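Local atomic coordinates of ribosomal protein S2-related protein (Deinococcus radiodurans, PDB entry 2JH3), a protein that binds a [4Fe-4S] cluster and may act as a sirohydrochlorin ferrochelatase. Residues Thr455-Leu458 / Ala459-Asp463. Numbering follows the deposited sequence.
Sequences TVLL and AAVRD
Leu457 and Val461, one turn apart in the helix 455-467, illustrate how an amphipathic alpha-helix can serve a metal cluster at one end and a protein core along one face. Their apolar contact runs from Leu457 CD1 to Val461 CG2 at 4.1 Å, the two side chains lying at a slant to each other. With chi1 at 174°, CG of Leu457 extends away from the backbone N and beside the carbonyl carbon, and from there CD1 reaches the valine. The Leu457 side chain also touches the bound iron-sulfur cluster and lies close to its ligand Cys422, while Val456 is near the ligand Cys454. Val417 of the helix 411-422 packs against Leu457, Ala460 and Val461, while Trp392 of the helix 392-398 meets Leu458 and Val461; Leu457, Leu458 and Val461 are buried.

Backbone bonding is that of a regular alpha-helix. Four successive i to i+4 hydrogen bonds join 455-458 to 459-463, from Ala459 N to Thr455 O (3.1 Å), Ala460 N to Val456 O, Val461 N to Leu457 O, and Arg462 N to Leu458 O (2.9 Å). The last is nearly straight, at 170° about the hydrogen. Val461 CG2, beside its own backbone N, also rests 3.4 Å from Leu457 O, a close van der Waals contact with an oxygen already bonded to Val461 N.

A charged pair comes next along the helix. Arg462 bends at chi3 (58°), bringing one guanidinium face over Ala459 CA, which lies off-centre beneath it. Its edge turns to the next residue, where NH2 forms a salt bridge with Asp463 OD1 at 3.2 Å, meeting the syn side of that oxygen from somewhat out of the carboxylate plane.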
# COMPACT_ATOMS: atom_id res chain seq x y z
N THR A 455 -6.10 -15.74 2.37
CA THR A 455 -4.95 -16.46 1.79
C THR A 455 -3.71 -15.58 1.69
O THR A 455 -2.62 -16.08 1.78
CB THR A 455 -5.23 -17.13 0.41
OG1 THR A 455 -5.66 -16.14 -0.49
CG2 THR A 455 -6.31 -18.20 0.56
N VAL A 456 -3.88 -14.26 1.58
CA VAL A 456 -2.72 -13.36 1.47
C VAL A 456 -1.98 -13.29 2.82
O VAL A 456 -0.71 -13.34 2.86
CB VAL A 456 -3.13 -12.00 0.92
CG1 VAL A 456 -2.01 -10.94 1.11
CG2 VAL A 456 -3.45 -12.11 -0.59
N LEU A 457 -2.73 -13.22 3.93
CA LEU A 457 -2.14 -13.22 5.25
C LEU A 457 -1.50 -14.58 5.58
O LEU A 457 -0.41 -14.60 6.17
CB LEU A 457 -3.19 -12.89 6.33
CG LEU A 457 -2.73 -13.01 7.80
CD1 LEU A 457 -1.52 -12.08 8.04
CD2 LEU A 457 -3.83 -12.60 8.76
N LEU A 458 -2.16 -15.68 5.19
CA LEU A 458 -1.58 -17.03 5.42
C LEU A 458 -0.23 -17.15 4.70
O LEU A 458 0.75 -17.65 5.26
CB LEU A 458 -2.49 -18.12 4.91
CG LEU A 458 -3.77 -18.32 5.68
CD1 LEU A 458 -4.80 -19.07 4.90
CD2 LEU A 458 -3.50 -19.02 6.96
N ALA A 459 -0.15 -16.72 3.47
CA ALA A 459 1.16 -16.76 2.76
C ALA A 459 2.25 -15.87 3.39
O ALA A 459 3.46 -16.19 3.39
CB ALA A 459 0.92 -16.35 1.30
N ALA A 460 1.84 -14.72 3.90
CA ALA A 460 2.80 -13.80 4.59
C ALA A 460 3.31 -14.43 5.90
O ALA A 460 4.51 -14.30 6.26
CB ALA A 460 2.13 -12.44 4.86
N VAL A 461 2.43 -15.14 6.61
CA VAL A 461 2.86 -15.82 7.81
C VAL A 461 3.76 -16.99 7.47
O VAL A 461 4.82 -17.22 8.11
CB VAL A 461 1.67 -16.31 8.68
CG1 VAL A 461 2.20 -17.16 9.81
CG2 VAL A 461 0.95 -15.12 9.24
N ARG A 462 3.39 -17.73 6.42
CA ARG A 462 4.33 -18.77 5.91
C ARG A 462 5.75 -18.20 5.64
O ARG A 462 6.71 -18.74 6.13
CB ARG A 462 3.78 -19.44 4.66
CG ARG A 462 4.72 -20.57 4.06
CD ARG A 462 4.28 -20.85 2.62
NE ARG A 462 4.39 -19.58 1.95
CZ ARG A 462 3.77 -19.19 0.85
NH1 ARG A 462 2.97 -20.00 0.21
NH2 ARG A 462 3.95 -17.95 0.39
N ASP A 463 5.88 -17.08 4.93
CA ASP A 463 7.19 -16.50 4.67
C ASP A 463 7.90 -16.08 5.92
O ASP A 463 9.10 -16.27 6.04
CB ASP A 463 7.06 -15.29 3.78
CG ASP A 463 6.43 -15.62 2.46
OD1 ASP A 463 6.47 -16.80 2.04
OD2 ASP A 463 5.87 -14.68 1.85